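Local coordinates for protein endoglucanase A (Clostridium longisporum, PDB 6Q1I) that hydrolyses internal beta-1,4-glucosidic linkages in cellulose-type polymers and mixed-linkage beta-glucans through its family 5 glycoside hydrolase catalytic domain, and also degrades xylan, at residues L108-N113 / D151-E156; A145-D150 / G197-R202; D318-E323 / L333-L338. All blocks are in the same frame, centred on the assembly; numbering follows the deposited sequence.

Interaction 1 (L108-N113 / D151-E156)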
loop_
_atom_site.group_PDB
_atom_site.type_symbol
_atom_site.label_atom_id
_atom_site.label_comp_id
_atom_site.label_asym_id
_atom_site.label_seq_id
_atom_site.Cartn_x
_atom_site.Cartn_y
_atom_site.Cartn_z
ATOM N N LEU A 108 7.907 11.280 -8.853
ATOM C CA LEU A 108 7.355 10.665 -7.658
ATOM C C LEU A 108 8.090 9.370 -7.336
ATOM O O LEU A 108 8.597 8.683 -8.233
ATOM C CB LEU A 108 5.873 10.341 -7.881
ATOM C CG LEU A 108 4.968 11.557 -8.078
ATOM C CD1 LEU A 108 3.652 11.149 -8.692
ATOM C CD2 LEU A 108 4.724 12.262 -6.744
ATOM N N TYR A 109 8.150 9.038 -6.043
ATOM C CA TYR A 109 8.393 7.654 -5.649
ATOM C C TYR A 109 7.139 6.853 -5.967
ATOM O O TYR A 109 6.018 7.352 -5.834
ATOM C CB TYR A 109 8.724 7.546 -4.147
ATOM C CG TYR A 109 10.015 8.243 -3.824
ATOM C CD1 TYR A 109 10.030 9.581 -3.461
ATOM C CD2 TYR A 109 11.229 7.590 -3.961
ATOM C CE1 TYR A 109 11.218 10.249 -3.232
ATOM C CE2 TYR A 109 12.421 8.245 -3.729
ATOM C CZ TYR A 109 12.415 9.573 -3.364
ATOM O OH TYR A 109 13.614 10.220 -3.142
ATOM N N VAL A 110 7.327 5.621 -6.421
ATOM C CA VAL A 110 6.227 4.746 -6.799
ATOM C C VAL A 110 6.392 3.435 -6.052
ATOM O O VAL A 110 7.464 2.825 -6.095
ATOM C CB VAL A 110 6.206 4.497 -8.316
ATOM C CG1 VAL A 110 5.166 3.457 -8.665
ATOM C CG2 VAL A 110 5.948 5.804 -9.036
ATOM N N ILE A 111 5.330 2.992 -5.389
ATOM C CA ILE A 111 5.271 1.668 -4.781
ATOM C C ILE A 111 4.379 0.808 -5.666
ATOM O O ILE A 111 3.186 1.103 -5.819
ATOM C CB ILE A 111 4.693 1.721 -3.356
ATOM C CG1 ILE A 111 5.527 2.600 -2.427
ATOM C CG2 ILE A 111 4.558 0.301 -2.817
ATOM C CD1 ILE A 111 4.789 3.005 -1.150
ATOM N N LEU A 112 4.947 -0.250 -6.240
ATOM C CA LEU A 112 4.215 -1.208 -7.064
ATOM C C LEU A 112 4.150 -2.524 -6.293
ATOM O O LEU A 112 5.195 -3.092 -5.953
ATOM C CB LEU A 112 4.935 -1.411 -8.398
ATOM C CG LEU A 112 4.239 -2.365 -9.374
ATOM C CD1 LEU A 112 2.892 -1.776 -9.845
ATOM C CD2 LEU A 112 5.139 -2.681 -10.562
ATOM N N ASN A 113 2.940 -3.012 -6.022
ATOM C CA ASN A 113 2.759 -4.201 -5.191
ATOM C C ASN A 113 2.085 -5.327 -5.971
ATOM O O ASN A 113 1.860 -5.226 -7.180
ATOM C CB ASN A 113 1.994 -3.868 -3.901
ATOM C CG ASN A 113 0.508 -3.703 -4.097
ATOM O OD1 ASN A 113 -0.011 -3.816 -5.210
ATOM N ND2 ASN A 113 -0.198 -3.436 -2.993
ATOM N N ASP A 151 15.775 4.087 -8.666
ATOM C CA ASP A 151 15.390 3.788 -7.290
ATOM C C ASP A 151 14.157 4.539 -6.815
ATOM O O ASP A 151 13.744 4.343 -5.665
ATOM C CB ASP A 151 16.555 3.961 -6.313
ATOM C CG ASP A 151 16.975 5.409 -6.111
ATOM O OD1 ASP A 151 16.353 6.352 -6.653
ATOM O OD2 ASP A 151 17.959 5.589 -5.371
ATOM N N HIS A 152 13.521 5.342 -7.665
ATOM C CA HIS A 152 12.214 5.862 -7.290
ATOM C C HIS A 152 11.129 4.802 -7.344
ATOM O O HIS A 152 10.071 4.995 -6.741
ATOM C CB HIS A 152 11.828 7.044 -8.155
ATOM C CG HIS A 152 12.510 8.309 -7.752
ATOM N ND1 HIS A 152 13.838 8.551 -8.020
ATOM C CD2 HIS A 152 12.056 9.392 -7.079
ATOM C CE1 HIS A 152 14.173 9.733 -7.536
ATOM N NE2 HIS A 152 13.109 10.265 -6.961
ATOM N N LEU A 153 11.373 3.687 -8.028
ATOM C CA LEU A 153 10.432 2.573 -8.054
ATOM C C LEU A 153 10.785 1.575 -6.953
ATOM O O LEU A 153 11.897 1.026 -6.925
ATOM C CB LEU A 153 10.411 1.897 -9.424
ATOM C CG LEU A 153 9.430 0.731 -9.544
ATOM C CD1 LEU A 153 7.990 1.192 -9.326
ATOM C CD2 LEU A 153 9.579 0.058 -10.895
ATOM N N ILE A 154 9.807 1.315 -6.088
ATOM C CA ILE A 154 9.903 0.429 -4.936
ATOM C C ILE A 154 8.920 -0.707 -5.172
ATOM O O ILE A 154 7.790 -0.462 -5.600
ATOM C CB ILE A 154 9.481 1.218 -3.675
ATOM C CG1 ILE A 154 10.406 2.412 -3.441
ATOM C CG2 ILE A 154 9.443 0.325 -2.446
ATOM C CD1 ILE A 154 9.793 3.472 -2.556
ATOM N N PHE A 155 9.335 -1.946 -4.915
ATOM C CA PHE A 155 8.431 -3.084 -5.002
ATOM C C PHE A 155 7.874 -3.394 -3.614
ATOM O O PHE A 155 8.563 -3.211 -2.610
ATOM C CB PHE A 155 9.143 -4.336 -5.528
ATOM C CG PHE A 155 9.610 -4.256 -6.962
ATOM C CD1 PHE A 155 9.026 -3.410 -7.886
ATOM C CD2 PHE A 155 10.633 -5.088 -7.394
ATOM C CE1 PHE A 155 9.473 -3.379 -9.204
ATOM C CE2 PHE A 155 11.064 -5.070 -8.701
ATOM C CZ PHE A 155 10.493 -4.212 -9.609
ATOM N N GLU A 156 6.634 -3.887 -3.563
ATOM C CA GLU A 156 5.995 -4.340 -2.325
ATOM C C GLU A 156 5.453 -5.744 -2.573
ATOM O O GLU A 156 4.592 -5.931 -3.436
ATOM C CB GLU A 156 4.886 -3.356 -1.916
ATOM C CG GLU A 156 4.021 -3.828 -0.762
ATOM C CD GLU A 156 2.791 -2.962 -0.550
ATOM O OE1 GLU A 156 2.935 -1.726 -0.508
ATOM O OE2 GLU A 156 1.674 -3.524 -0.459
#

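Interaction 2 (A145-D150 / G197-R202)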
loop_
_atom_site.group_PDB
_atom_site.type_symbol
_atom_site.label_atom_id
_atom_site.label_comp_id
_atom_site.label_asym_id
_atom_site.label_seq_id
_atom_site.Cartn_x
_atom_site.Cartn_y
_atom_site.Cartn_z
ATOM N N ALA A 145 10.074 -6.913 -15.992
ATOM C CA ALA A 145 9.458 -5.824 -16.743
ATOM C C ALA A 145 9.959 -4.465 -16.270
ATOM O O ALA A 145 10.082 -3.539 -17.076
ATOM C CB ALA A 145 7.934 -5.893 -16.627
ATOM N N PHE A 146 10.273 -4.330 -14.976
ATOM C CA PHE A 146 10.652 -3.052 -14.374
ATOM C C PHE A 146 12.123 -2.998 -13.964
ATOM O O PHE A 146 12.529 -2.078 -13.252
ATOM C CB PHE A 146 9.720 -2.712 -13.202
ATOM C CG PHE A 146 8.314 -2.423 -13.644
ATOM C CD1 PHE A 146 7.966 -1.167 -14.098
ATOM C CD2 PHE A 146 7.352 -3.425 -13.655
ATOM C CE1 PHE A 146 6.664 -0.907 -14.545
ATOM C CE2 PHE A 146 6.054 -3.177 -14.099
ATOM C CZ PHE A 146 5.712 -1.913 -14.542
ATOM N N LYS A 147 12.937 -3.925 -14.472
ATOM C CA LYS A 147 14.307 -4.069 -13.995
ATOM C C LYS A 147 15.126 -2.796 -14.175
ATOM O O LYS A 147 15.996 -2.497 -13.350
ATOM C CB LYS A 147 14.983 -5.238 -14.721
ATOM C CG LYS A 147 16.434 -5.452 -14.347
ATOM C CD LYS A 147 17.031 -6.675 -15.037
ATOM C CE LYS A 147 18.544 -6.663 -14.900
ATOM N NZ LYS A 147 19.180 -7.965 -15.248
ATOM N N ASP A 148 14.899 -2.048 -15.254
ATOM C CA ASP A 148 15.763 -0.914 -15.577
ATOM C C ASP A 148 15.317 0.397 -14.937
ATOM O O ASP A 148 15.973 1.426 -15.141
ATOM C CB ASP A 148 15.876 -0.758 -17.093
ATOM C CG ASP A 148 16.587 -1.931 -17.736
ATOM O OD1 ASP A 148 17.475 -2.517 -17.078
ATOM O OD2 ASP A 148 16.250 -2.275 -18.883
ATOM N N TYR A 149 14.232 0.386 -14.173
ATOM C CA TYR A 149 13.780 1.588 -13.487
ATOM C C TYR A 149 14.734 1.947 -12.351
ATOM O O TYR A 149 15.315 1.076 -11.691
ATOM C CB TYR A 149 12.353 1.369 -12.964
ATOM C CG TYR A 149 11.341 1.498 -14.080
ATOM C CD1 TYR A 149 11.282 0.566 -15.104
ATOM C CD2 TYR A 149 10.483 2.579 -14.144
ATOM C CE1 TYR A 149 10.393 0.703 -16.148
ATOM C CE2 TYR A 149 9.589 2.729 -15.191
ATOM C CZ TYR A 149 9.548 1.780 -16.190
ATOM O OH TYR A 149 8.682 1.912 -17.250
ATOM N N ASP A 150 14.883 3.251 -12.125
ATOM C CA ASP A 150 15.752 3.768 -11.073
ATOM C C ASP A 150 15.106 3.577 -9.697
ATOM O O ASP A 150 14.044 2.966 -9.554
ATOM C CB ASP A 150 16.167 5.210 -11.385
ATOM C CG ASP A 150 15.049 6.231 -11.220
ATOM O OD1 ASP A 150 14.058 5.980 -10.506
ATOM O OD2 ASP A 150 15.210 7.331 -11.791
ATOM N N GLY A 197 20.729 -6.791 -11.962
ATOM C CA GLY A 197 20.726 -5.383 -12.310
ATOM C C GLY A 197 20.269 -4.527 -11.146
ATOM O O GLY A 197 20.620 -4.772 -9.983
ATOM N N ASN A 198 19.462 -3.506 -11.453
ATOM C CA ASN A 198 18.958 -2.624 -10.407
ATOM C C ASN A 198 18.132 -3.379 -9.374
ATOM O O ASN A 198 17.984 -2.901 -8.242
ATOM C CB ASN A 198 18.092 -1.523 -11.019
ATOM C CG ASN A 198 18.904 -0.493 -11.791
ATOM O OD1 ASN A 198 20.134 -0.556 -11.856
ATOM N ND2 ASN A 198 18.210 0.462 -12.388
ATOM N N ASN A 199 17.576 -4.535 -9.739
ATOM C CA ASN A 199 16.775 -5.303 -8.795
ATOM C C ASN A 199 17.615 -5.993 -7.729
ATOM O O ASN A 199 17.042 -6.529 -6.772
ATOM C CB ASN A 199 15.906 -6.326 -9.526
ATOM C CG ASN A 199 14.823 -5.674 -10.363
ATOM O OD1 ASN A 199 14.432 -4.522 -10.136
ATOM N ND2 ASN A 199 14.314 -6.418 -11.319
ATOM N N LEU A 200 18.945 -5.994 -7.867
ATOM C CA LEU A 200 19.786 -6.495 -6.787
ATOM C C LEU A 200 19.674 -5.631 -5.539
ATOM O O LEU A 200 19.820 -6.138 -4.420
ATOM C CB LEU A 200 21.249 -6.517 -7.226
ATOM C CG LEU A 200 21.671 -7.572 -8.243
ATOM C CD1 LEU A 200 23.072 -7.282 -8.756
ATOM C CD2 LEU A 200 21.601 -8.952 -7.625
ATOM N N SER A 201 19.424 -4.327 -5.705
ATOM C CA SER A 201 19.455 -3.375 -4.606
ATOM C C SER A 201 18.187 -2.548 -4.446
ATOM O O SER A 201 18.096 -1.773 -3.489
ATOM C CB SER A 201 20.635 -2.414 -4.781
ATOM O OG SER A 201 21.833 -3.151 -4.902
ATOM N N ARG A 202 17.218 -2.678 -5.349
ATOM C CA ARG A 202 15.967 -1.938 -5.233
ATOM C C ARG A 202 15.341 -2.151 -3.863
ATOM O O ARG A 202 15.297 -3.269 -3.349
ATOM C CB ARG A 202 14.992 -2.432 -6.306
ATOM C CG ARG A 202 13.710 -1.598 -6.405
ATOM C CD ARG A 202 12.744 -2.074 -7.496
ATOM N NE ARG A 202 13.430 -2.221 -8.770
ATOM C CZ ARG A 202 13.830 -1.211 -9.533
ATOM N NH1 ARG A 202 13.581 0.047 -9.183
ATOM N NH2 ARG A 202 14.493 -1.462 -10.649
HETATM O O HOH W 1 18.920 -2.970 -14.221
HETATM O O HOH W 2 18.722 1.554 -15.543
#

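Interaction 3 (D318-E323 / L333-L338)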
loop_
_atom_site.group_PDB
_atom_site.type_symbol
_atom_site.label_atom_id
_atom_site.label_comp_id
_atom_site.label_asym_id
_atom_site.label_seq_id
_atom_site.Cartn_x
_atom_site.Cartn_y
_atom_site.Cartn_z
ATOM N N ASP A 318 -6.847 6.401 -1.508
ATOM C CA ASP A 318 -7.840 7.173 -2.264
ATOM C C ASP A 318 -8.504 6.300 -3.327
ATOM O O ASP A 318 -7.937 6.064 -4.398
ATOM C CB ASP A 318 -7.229 8.421 -2.899
ATOM C CG ASP A 318 -8.291 9.387 -3.394
ATOM O OD1 ASP A 318 -9.411 8.915 -3.665
ATOM O OD2 ASP A 318 -8.019 10.601 -3.491
ATOM N N ASN A 319 -9.716 5.834 -3.034
ATOM C CA ASN A 319 -10.473 4.995 -3.952
ATOM C C ASN A 319 -11.492 5.772 -4.773
ATOM O O ASN A 319 -12.310 5.156 -5.453
ATOM C CB ASN A 319 -11.146 3.841 -3.208
ATOM C CG ASN A 319 -12.071 4.307 -2.106
ATOM O OD1 ASN A 319 -12.306 5.504 -1.935
ATOM N ND2 ASN A 319 -12.586 3.355 -1.332
ATOM N N ASN A 320 -11.446 7.105 -4.744
ATOM C CA ASN A 320 -12.348 7.948 -5.527
ATOM C C ASN A 320 -13.806 7.763 -5.123
ATOM O O ASN A 320 -14.703 8.055 -5.912
ATOM C CB ASN A 320 -12.144 7.724 -7.030
ATOM C CG ASN A 320 -12.877 8.735 -7.897
ATOM O OD1 ASN A 320 -12.934 9.936 -7.603
ATOM N ND2 ASN A 320 -13.410 8.245 -9.008
ATOM N N TYR A 321 -14.054 7.316 -3.891
ATOM C CA TYR A 321 -15.410 7.064 -3.397
ATOM C C TYR A 321 -15.630 7.914 -2.152
ATOM O O TYR A 321 -14.972 7.705 -1.127
ATOM C CB TYR A 321 -15.601 5.570 -3.104
ATOM C CG TYR A 321 -16.997 5.163 -2.676
ATOM C CD1 TYR A 321 -18.119 5.593 -3.376
ATOM C CD2 TYR A 321 -17.191 4.316 -1.590
ATOM C CE1 TYR A 321 -19.395 5.213 -2.987
ATOM C CE2 TYR A 321 -18.459 3.926 -1.204
ATOM C CZ TYR A 321 -19.558 4.375 -1.904
ATOM O OH TYR A 321 -20.828 3.992 -1.517
ATOM N N ALA A 322 -16.556 8.871 -2.231
ATOM C CA ALA A 322 -16.686 9.875 -1.183
ATOM C C ALA A 322 -18.128 10.087 -0.741
ATOM O O ALA A 322 -18.422 11.096 -0.094
ATOM C CB ALA A 322 -16.068 11.201 -1.634
ATOM N N GLU A 323 -19.015 9.140 -1.036
ATOM C CA GLU A 323 -20.428 9.319 -0.732
ATOM C C GLU A 323 -20.657 9.442 0.770
ATOM O O GLU A 323 -20.141 8.656 1.567
ATOM C CB GLU A 323 -21.235 8.156 -1.311
ATOM C CG GLU A 323 -21.345 8.198 -2.824
ATOM C CD GLU A 323 -22.041 9.452 -3.320
ATOM O OE1 GLU A 323 -23.168 9.728 -2.859
ATOM O OE2 GLU A 323 -21.457 10.171 -4.155
ATOM N N LEU A 333 -9.533 12.992 -4.195
ATOM C CA LEU A 333 -9.498 13.602 -5.519
ATOM C C LEU A 333 -10.664 13.076 -6.347
ATOM O O LEU A 333 -10.787 11.868 -6.550
ATOM C CB LEU A 333 -8.187 13.273 -6.236
ATOM C CG LEU A 333 -8.090 13.786 -7.675
ATOM C CD1 LEU A 333 -8.043 15.311 -7.694
ATOM C CD2 LEU A 333 -6.875 13.192 -8.376
ATOM N N ASN A 334 -11.506 13.972 -6.842
ATOM C CA ASN A 334 -12.551 13.581 -7.782
ATOM C C ASN A 334 -11.894 13.398 -9.148
ATOM O O ASN A 334 -11.478 14.372 -9.783
ATOM C CB ASN A 334 -13.635 14.651 -7.825
ATOM C CG ASN A 334 -14.787 14.276 -8.729
ATOM O OD1 ASN A 334 -14.602 13.645 -9.766
ATOM N ND2 ASN A 334 -15.984 14.686 -8.348
ATOM N N ARG A 335 -11.762 12.147 -9.587
ATOM C CA ARG A 335 -10.995 11.874 -10.794
ATOM C C ARG A 335 -11.706 12.318 -12.059
ATOM O O ARG A 335 -11.054 12.445 -13.097
ATOM C CB ARG A 335 -10.651 10.394 -10.874
ATOM C CG ARG A 335 -9.723 9.948 -9.768
ATOM C CD ARG A 335 -9.282 8.533 -9.949
ATOM N NE ARG A 335 -8.875 7.940 -8.676
ATOM C CZ ARG A 335 -8.638 6.642 -8.532
ATOM N NH1 ARG A 335 -8.733 5.845 -9.581
ATOM N NH2 ARG A 335 -8.328 6.138 -7.349
ATOM N N SER A 336 -13.016 12.543 -12.005
ATOM C CA SER A 336 -13.730 12.996 -13.192
ATOM C C SER A 336 -13.625 14.503 -13.387
ATOM O O SER A 336 -13.614 14.966 -14.532
ATOM C CB SER A 336 -15.193 12.559 -13.114
ATOM O OG SER A 336 -15.295 11.143 -13.224
ATOM N N THR A 337 -13.555 15.286 -12.309
ATOM C CA THR A 337 -13.477 16.738 -12.424
ATOM C C THR A 337 -12.090 17.293 -12.142
ATOM O O THR A 337 -11.818 18.446 -12.496
ATOM C CB THR A 337 -14.444 17.406 -11.437
ATOM O OG1 THR A 337 -14.036 17.095 -10.101
ATOM C CG2 THR A 337 -15.876 16.938 -11.665
ATOM N N LEU A 338 -11.229 16.516 -11.490
ATOM C CA LEU A 338 -9.924 16.961 -11.009
ATOM C C LEU A 338 -10.032 18.050 -9.942
ATOM O O LEU A 338 -9.057 18.755 -9.679
ATOM C CB LEU A 338 -8.987 17.373 -12.150
ATOM C CG LEU A 338 -8.708 16.255 -13.158
ATOM C CD1 LEU A 338 -7.675 16.691 -14.183
ATOM C CD2 LEU A 338 -8.259 14.978 -12.464
HETATM O O HOH W 3 -9.346 9.543 -6.426
HETATM O O HOH W 4 -14.957 9.847 -10.859
#

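Interaction 1 (L108-N113 / D151-E156)
Tyr109 lays one face of its ring over the imidazole of His152 in an offset stack, with ring centroids 4.3 Å apart and the planes turned 20° from each other. His152 CD2 sits over the middle of the phenol ring, while NE2 reaches out toward CZ. Beyond this pair the two backbones run in parallel register, and four hydrogen bonds cross between them. Val110 N gives to His152 O and Val110 O receives Ile154 N, both at 2.8 Å; Leu112 N then gives to Ile154 O, and Leu112 O receives Glu156 N. These are neighbouring parallel strands of the TIM barrel, 109-113 and 153-156, joined by helix 128-145 in a beta-alpha-beta unit. On the face carrying Val110, Leu112, Leu153 and Phe155, Leu153 CD1 packs on Val110 CG1 at 3.7 Å and also touches Leu112 CB. On the other face, at the C-terminal ends of the strands, Glu156, with CG anti to the backbone N (chi1 171°), runs extended alongside Asn113, the amide and carboxylate planes 79° apart. Asn113 ND2 donates to Glu156 OE2 at 3.2 Å, keeping the acceptor in its own amide plane but meeting the carboxylate from above. Ile111 CG2 rests 3.5 Å from Glu156 OE1. Farther out, Arg73 forms a salt bridge with Glu156 OE2, and the Asn113 amide is held by Thr76 N and His115 ND1. This polar cluster lies near Gln284 and Gln160, which occupy the nucleophile and proton-donor positions inferred by similarity and are changed in this structure. At the opposite end, Arg12 binds both Tyr109 OH and Asp151 OD1.

Interaction 2 (A145-D150 / G197-R202)
Arg202 sets the edge of its guanidinium against the backbone carbonyls of 145-150, gripping Tyr149 O end-on with NH2 at 2.9 Å and NH1 at 3.2 Å. The two segments are loops of the TIM barrel, each leading from a helix into the next strand, and 145-150 includes a type I beta turn from Phe146 to Tyr149. NH1 also donates to Asp150 O at 3.0 Å. Although Tyr149 O lies within 5° of the guanidinium plane, NH1 stands above the carbonyl plane and NH2 is tilted from it. Asn198 ND2 brings a third donor to the same oxygen, also from above the carbonyl plane. Along the edge formed by NE and NH2, Asn199 OD1 accepts from both nitrogens, side-on, and together with the carbonyls fixes the rotation of the group; a bend at chi3 (-51°) turns the guanidinium into this position. Phe155, on strand 153-156 that follows the first loop, makes a cation-pi contact with Arg202. Lys147, extended, passes Gly197 with CE 3.6 Å from its CA, and its NZ bonds to Thr195 O. One water donates to Lys147 O and Asp148 OD1 and accepts from Asn198 N at 2.9 Å.

Interaction 3 (D318-E323 / L333-L338)
Asn320 lies over the guanidinium of Arg335, its CB above one face and 3.7 Å from Arg335 NE, with the amide and guanidinium planes only 19° apart. The two side chains pass obliquely, so that the amide of Asn320 also runs along the aliphatic part of the arginine, its CG 3.9 Å from Arg335 CG. With CG anti to the backbone N (chi1 -170°), the asparagine extends OD1 to Arg335 N, which donates at 3.2 Å along a nearly straight path of 167° but meets OD1 from above the carbonyl plane. Tyr341 OH is a further partner of OD1, and ND2 bonds to Asn53 OD1. ND2 also donates to a water that is hydrogen-bonded to Ser336 OG. Asp318 crosses Leu333 at about a right angle: its OD2 receives Leu333 N at 2.9 Å through the syn lone pair, and Trp25 NE1 bonds to the same oxygen. OD1 turns back to Asn320 N, closing an Asx turn that places Asn320 beside the arginine. A water accepts from Arg335 NE and donates to Leu333 O at 2.7 Å and, weakly, to Asp318 OD1. At the guanidinium edge, NH2 makes a weak bond to Asp318 O, while Gly28 O and Thr30 OG1 take NH2 and NH1. These segments belong to the long excursion between the last barrel strand, 314-318, and helix 343-356, with Leu333 and Arg335 packing on helix 58-67. Asp318 OD1 and Arg335 NH2, 4.7 Å apart, are not in contact, but such nearby opposite charges would probably favour the ionised forms.

How the interactions relate
All three contacts belong to one eight-stranded TIM barrel. Interactions 1 and 2 interleave along the chain, whereas interaction 3 follows both. Interaction 1 joins the third and fourth strands, and interaction 2 joins the loops entering the fourth and fifth, with centres about 11 Å apart. They touch directly: Arg202 NH1 lies 3.0 Å from Leu153 O, and Phe146 packs on Leu153 and Leu112, tying the loops to the outer face of the barrel wall. Interaction 3 leaves the eighth strand, its centre about 23 Å from that of interaction 1 and about 32 Å from that of interaction 2. The Asn113/Glu156 end of interaction 1 and the Asn319 region of interaction 3 lie near the active-site positions inferred by similarity, while interaction 2 lies away from them.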